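Local structure of Poly(A) RNA polymerase protein 2 (3NYB) at residues V53-S67 with D78-K90. The protein probably adds poly(A) tails to RNA as the nucleotidyltransferase of the TRAMP complex, marking transcripts for surveillance. The protein carries 1 engineered substitution. Sequence-based numbering, arbitrary orientation.
Sequences VKQLWPDADLHVFGS and DIDCVVTSELGGK
Trp57 and Leu87 close the outer end of the contact. The CD2 methyl of Leu87 stands over the five-membered ring, 3.7 Å from its centroid and 14° off the normal, a CH-pi contact, while CD1 lies over the same face beside CD2 and CE3, toward the rim. Leu56 CB backs the opposite face, sandwiching the broad flat ring, and Val53 CG1 meets its edge in the plane. Cutting Trp57 back to an alanine is likely to leave both Leu87 methyls without their aromatic platform and open a gap between Leu87 and Leu56.

Small and branched residues suit the neighbouring layer: Ala60 CB meets Val83 CG1 at 3.8 Å, and Val53 reaches the same methyl. Leu62 extends away from its own N (chi1 -179°), and CD1 thereby reaches Val83 CG2, 3.7 Å away. On the other face of the sheet, Phe65 turns its ring across Asp80, whose CB sits over it 3.7 Å from the centroid; Thr141 touches the same phenylalanine.

Backbone pairing sets these positions. In the antiparallel hydrogen-bonded pair His63-Val82, His63 N donates to Val82 O at 3.1 Å and Val82 N to His63 O at 3.0 Å. Beyond the strand end, Thr84 carries the pairing on with side chain and backbone together: OG1 accepts from Asp61 N (2.8 Å), and Thr84 N donates to Asp61 O from above the carbonyl plane. Asp61 OD1 takes Leu62 N and a salt bridge from Arg50, tying helix 36-54 to the strand.

Strand 62-65 edges the palm's mixed sheet, with 79-83 bonded on to strand 132-137. Gly66 takes backbone angles at which a CB would jam against the preceding carbonyl, so glycine suits it. Gly66-Ser67 followed by Asp78 and Asp80 fits the GS and DxD signature of polymerase beta-like nucleotidyltransferases, where such aspartates bind catalytic metals, consistent with an active site at this inner end.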
loop_
_atom_site.group_PDB
_atom_site.type_symbol
_atom_site.label_atom_id
_atom_site.label_comp_id
_atom_site.label_asym_id
_atom_site.label_seq_id
_atom_site.Cartn_x
_atom_site.Cartn_y
_atom_site.Cartn_z
ATOM N N VAL A 53 -12.374 -26.038 15.215
ATOM C CA VAL A 53 -13.027 -26.332 13.944
ATOM C C VAL A 53 -13.098 -27.850 13.743
ATOM O O VAL A 53 -14.123 -28.391 13.337
ATOM C CB VAL A 53 -12.294 -25.653 12.765
ATOM C CG1 VAL A 53 -12.894 -26.075 11.437
ATOM C CG2 VAL A 53 -12.346 -24.126 12.912
ATOM N N LYS A 54 -12.004 -28.533 14.056
ATOM C CA LYS A 54 -11.978 -29.984 14.022
ATOM C C LYS A 54 -13.191 -30.558 14.747
ATOM O O LYS A 54 -13.758 -31.561 14.320
ATOM C CB LYS A 54 -10.694 -30.510 14.666
ATOM C CG LYS A 54 -9.408 -30.209 13.896
ATOM C CD LYS A 54 -9.514 -30.642 12.451
ATOM C CE LYS A 54 -8.225 -31.301 11.967
ATOM N NZ LYS A 54 -7.011 -30.545 12.374
ATOM N N GLN A 55 -13.593 -29.920 15.839
ATOM C CA GLN A 55 -14.722 -30.401 16.635
ATOM C C GLN A 55 -16.044 -30.457 15.880
ATOM O O GLN A 55 -16.882 -31.310 16.167
ATOM C CB GLN A 55 -14.899 -29.557 17.893
ATOM C CG GLN A 55 -13.915 -29.878 18.981
ATOM C CD GLN A 55 -13.794 -28.762 19.980
ATOM O OE1 GLN A 55 -13.034 -28.856 20.943
ATOM N NE2 GLN A 55 -14.541 -27.686 19.755
ATOM N N LEU A 56 -16.247 -29.527 14.950
ATOM C CA LEU A 56 -17.440 -29.549 14.102
ATOM C C LEU A 56 -17.235 -30.481 12.914
ATOM O O LEU A 56 -18.109 -31.280 12.574
ATOM C CB LEU A 56 -17.776 -28.152 13.573
ATOM C CG LEU A 56 -18.167 -27.057 14.563
ATOM C CD1 LEU A 56 -18.702 -25.851 13.815
ATOM C CD2 LEU A 56 -19.190 -27.557 15.574
ATOM N N TRP A 57 -16.070 -30.359 12.287
ATOM C CA TRP A 57 -15.739 -31.094 11.080
ATOM C C TRP A 57 -14.316 -31.593 11.206
ATOM O O TRP A 57 -13.380 -30.872 10.874
ATOM C CB TRP A 57 -15.851 -30.175 9.864
ATOM C CG TRP A 57 -17.140 -29.420 9.813
ATOM C CD1 TRP A 57 -18.376 -29.930 9.529
ATOM C CD2 TRP A 57 -17.337 -28.029 10.052
ATOM N NE1 TRP A 57 -19.327 -28.946 9.576
ATOM C CE2 TRP A 57 -18.703 -27.739 9.903
ATOM C CE3 TRP A 57 -16.483 -26.961 10.389
ATOM C CZ2 TRP A 57 -19.257 -26.479 10.058
ATOM C CZ3 TRP A 57 -17.022 -25.695 10.546
ATOM C CH2 TRP A 57 -18.391 -25.464 10.379
ATOM N N PRO A 58 -14.144 -32.825 11.710
ATOM C CA PRO A 58 -12.817 -33.413 11.942
ATOM C C PRO A 58 -11.966 -33.505 10.675
ATOM O O PRO A 58 -10.742 -33.665 10.770
ATOM C CB PRO A 58 -13.143 -34.811 12.496
ATOM C CG PRO A 58 -14.588 -35.027 12.158
ATOM C CD PRO A 58 -15.208 -33.680 12.257
ATOM N N ASP A 59 -12.605 -33.383 9.515
ATOM C CA ASP A 59 -11.893 -33.380 8.235
ATOM C C ASP A 59 -11.283 -32.023 7.850
ATOM O O ASP A 59 -10.399 -31.951 6.993
ATOM C CB ASP A 59 -12.817 -33.855 7.112
ATOM C CG ASP A 59 -13.091 -35.341 7.176
ATOM O OD1 ASP A 59 -12.362 -36.051 7.908
ATOM O OD2 ASP A 59 -14.035 -35.797 6.494
ATOM N N ALA A 60 -11.753 -30.952 8.479
ATOM C CA ALA A 60 -11.345 -29.608 8.096
ATOM C C ALA A 60 -10.004 -29.202 8.704
ATOM O O ALA A 60 -9.645 -29.642 9.792
ATOM C CB ALA A 60 -12.425 -28.602 8.474
ATOM N N ASP A 61 -9.272 -28.362 7.978
ATOM C CA ASP A 61 -8.037 -27.775 8.462
ATOM C C ASP A 61 -8.232 -26.268 8.371
ATOM O O ASP A 61 -9.303 -25.794 7.981
ATOM C CB ASP A 61 -6.847 -28.223 7.600
ATOM C CG ASP A 61 -5.582 -28.501 8.420
ATOM O OD1 ASP A 61 -5.263 -27.735 9.361
ATOM O OD2 ASP A 61 -4.889 -29.494 8.102
ATOM N N LEU A 62 -7.197 -25.515 8.718
ATOM C CA LEU A 62 -7.299 -24.066 8.792
ATOM C C LEU A 62 -5.953 -23.455 8.437
ATOM O O LEU A 62 -4.929 -23.814 9.022
ATOM C CB LEU A 62 -7.709 -23.660 10.210
ATOM C CG LEU A 62 -7.905 -22.184 10.557
ATOM C CD1 LEU A 62 -9.029 -21.582 9.743
ATOM C CD2 LEU A 62 -8.200 -22.042 12.041
ATOM N N HIS A 63 -5.946 -22.536 7.478
ATOM C CA HIS A 63 -4.689 -21.939 7.041
ATOM C C HIS A 63 -4.718 -20.420 6.989
ATOM O O HIS A 63 -5.707 -19.816 6.582
ATOM C CB HIS A 63 -4.266 -22.513 5.685
ATOM C CG HIS A 63 -4.078 -23.997 5.698
ATOM N ND1 HIS A 63 -3.094 -24.612 6.445
ATOM C CD2 HIS A 63 -4.754 -24.989 5.076
ATOM C CE1 HIS A 63 -3.172 -25.920 6.277
ATOM N NE2 HIS A 63 -4.171 -26.174 5.451
ATOM N N VAL A 64 -3.620 -19.807 7.409
ATOM C CA VAL A 64 -3.486 -18.364 7.342
ATOM C C VAL A 64 -3.108 -17.977 5.924
ATOM O O VAL A 64 -2.125 -18.488 5.395
ATOM C CB VAL A 64 -2.349 -17.878 8.263
ATOM C CG1 VAL A 64 -2.130 -16.355 8.103
ATOM C CG2 VAL A 64 -2.618 -18.259 9.711
ATOM N N PHE A 65 -3.870 -17.066 5.313
ATOM C CA PHE A 65 -3.517 -16.512 4.002
ATOM C C PHE A 65 -3.540 -14.978 4.035
ATOM O O PHE A 65 -4.199 -14.382 4.879
ATOM C CB PHE A 65 -4.503 -17.007 2.939
ATOM C CG PHE A 65 -5.907 -16.459 3.107
ATOM C CD1 PHE A 65 -6.304 -15.299 2.454
ATOM C CD2 PHE A 65 -6.818 -17.093 3.936
ATOM C CE1 PHE A 65 -7.592 -14.790 2.614
ATOM C CE2 PHE A 65 -8.104 -16.601 4.098
ATOM C CZ PHE A 65 -8.494 -15.450 3.438
ATOM N N GLY A 66 -2.836 -14.335 3.113
ATOM C CA GLY A 66 -2.951 -12.894 2.973
ATOM C C GLY A 66 -1.868 -12.113 3.690
ATOM O O GLY A 66 -0.724 -12.561 3.792
ATOM N N SER A 67 -2.235 -10.937 4.188
ATOM C CA SER A 67 -1.292 -10.038 4.838
ATOM C C SER A 67 -0.372 -10.748 5.817
ATOM O O SER A 67 0.787 -10.361 5.970
ATOM C CB SER A 67 -2.041 -8.926 5.563
ATOM O OG SER A 67 -2.680 -8.074 4.633
ATOM N N ASP A 78 -7.051 -7.914 11.279
ATOM C CA ASP A 78 -7.559 -9.289 11.235
ATOM C C ASP A 78 -6.564 -10.167 10.516
ATOM O O ASP A 78 -6.037 -9.789 9.458
ATOM C CB ASP A 78 -8.859 -9.405 10.435
ATOM C CG ASP A 78 -9.969 -8.545 10.965
ATOM O OD1 ASP A 78 -9.877 -8.066 12.113
ATOM O OD2 ASP A 78 -10.949 -8.357 10.209
ATOM N N ILE A 79 -6.330 -11.353 11.062
ATOM C CA ILE A 79 -5.565 -12.335 10.323
ATOM C C ILE A 79 -6.544 -13.288 9.655
ATOM O O ILE A 79 -7.430 -13.846 10.307
ATOM C CB ILE A 79 -4.478 -13.027 11.191
ATOM C CG1 ILE A 79 -4.841 -14.445 11.562
ATOM C CG2 ILE A 79 -4.222 -12.249 12.476
ATOM C CD1 ILE A 79 -4.057 -14.876 12.784
ATOM N N ASP A 80 -6.399 -13.431 8.338
ATOM C CA ASP A 80 -7.365 -14.158 7.526
ATOM C C ASP A 80 -7.085 -15.653 7.476
ATOM O O ASP A 80 -5.961 -16.074 7.195
ATOM C CB ASP A 80 -7.378 -13.589 6.104
ATOM C CG ASP A 80 -7.394 -12.069 6.085
ATOM O OD1 ASP A 80 -8.407 -11.479 6.523
ATOM O OD2 ASP A 80 -6.392 -11.465 5.637
ATOM N N CYS A 81 -8.115 -16.452 7.731
ATOM C CA CYS A 81 -8.000 -17.902 7.648
ATOM C C CYS A 81 -9.037 -18.507 6.715
ATOM O O CYS A 81 -10.169 -18.031 6.654
ATOM C CB CYS A 81 -8.152 -18.513 9.034
ATOM S SG CYS A 81 -7.178 -17.650 10.264
ATOM N N VAL A 82 -8.634 -19.557 5.996
ATOM C CA VAL A 82 -9.537 -20.381 5.194
ATOM C C VAL A 82 -9.768 -21.709 5.894
ATOM O O VAL A 82 -8.823 -22.313 6.405
ATOM C CB VAL A 82 -8.914 -20.766 3.845
ATOM C CG1 VAL A 82 -9.906 -20.541 2.720
ATOM C CG2 VAL A 82 -7.626 -20.010 3.602
ATOM N N VAL A 83 -11.008 -22.185 5.887
ATOM C CA VAL A 83 -11.316 -23.529 6.376
ATOM C C VAL A 83 -11.539 -24.460 5.194
ATOM O O VAL A 83 -12.223 -24.080 4.240
ATOM C CB VAL A 83 -12.560 -23.528 7.247
ATOM C CG1 VAL A 83 -12.910 -24.940 7.662
ATOM C CG2 VAL A 83 -12.321 -22.678 8.455
ATOM N N THR A 84 -11.013 -25.688 5.290
ATOM C CA THR A 84 -10.770 -26.542 4.117
ATOM C C THR A 84 -11.638 -27.776 3.826
ATOM O O THR A 84 -11.489 -28.369 2.755
ATOM C CB THR A 84 -9.295 -27.026 4.069
ATOM O OG1 THR A 84 -8.871 -27.431 5.379
ATOM C CG2 THR A 84 -8.370 -25.930 3.542
ATOM N N SER A 85 -12.514 -28.208 4.722
ATOM C CA SER A 85 -13.399 -29.307 4.308
ATOM C C SER A 85 -14.320 -28.805 3.199
ATOM O O SER A 85 -14.551 -27.602 3.093
ATOM C CB SER A 85 -14.216 -29.858 5.478
ATOM O OG SER A 85 -13.573 -30.975 6.060
ATOM N N GLU A 86 -14.834 -29.701 2.364
ATOM C CA GLU A 86 -15.778 -29.279 1.330
ATOM C C GLU A 86 -17.044 -28.705 1.968
ATOM O O GLU A 86 -18.072 -29.374 2.056
ATOM C CB GLU A 86 -16.102 -30.411 0.341
ATOM C CG GLU A 86 -16.218 -31.805 0.949
ATOM C CD GLU A 86 -16.349 -32.898 -0.109
ATOM O OE1 GLU A 86 -17.270 -32.818 -0.951
ATOM O OE2 GLU A 86 -15.530 -33.841 -0.095
ATOM N N LEU A 87 -16.952 -27.453 2.408
ATOM C CA LEU A 87 -18.008 -26.807 3.182
ATOM C C LEU A 87 -18.428 -25.493 2.543
ATOM O O LEU A 87 -19.352 -24.831 3.017
ATOM C CB LEU A 87 -17.526 -26.532 4.614
ATOM C CG LEU A 87 -17.226 -27.738 5.512
ATOM C CD1 LEU A 87 -16.233 -27.369 6.617
ATOM C CD2 LEU A 87 -18.508 -28.355 6.097
ATOM N N GLY A 88 -17.740 -25.113 1.471
ATOM C CA GLY A 88 -17.985 -23.840 0.819
ATOM C C GLY A 88 -19.238 -23.793 -0.038
ATOM O O GLY A 88 -20.272 -24.369 0.313
ATOM N N GLY A 89 -19.141 -23.099 -1.170
ATOM C CA GLY A 89 -20.275 -22.917 -2.054
ATOM C C GLY A 89 -21.474 -22.330 -1.335
ATOM O O GLY A 89 -21.335 -21.436 -0.499
ATOM N N LYS A 90 -22.657 -22.844 -1.651
ATOM C CA LYS A 90 -23.902 -22.300 -1.119
ATOM C C LYS A 90 -24.149 -22.739 0.322
ATOM O O LYS A 90 -24.993 -22.173 1.029
ATOM C CB LYS A 90 -25.073 -22.678 -2.029
ATOM C CG LYS A 90 -25.005 -21.988 -3.385
ATOM C CD LYS A 90 -26.107 -22.442 -4.323
ATOM C CE LYS A 90 -26.258 -21.471 -5.488
ATOM N NZ LYS A 90 -24.966 -21.229 -6.189
#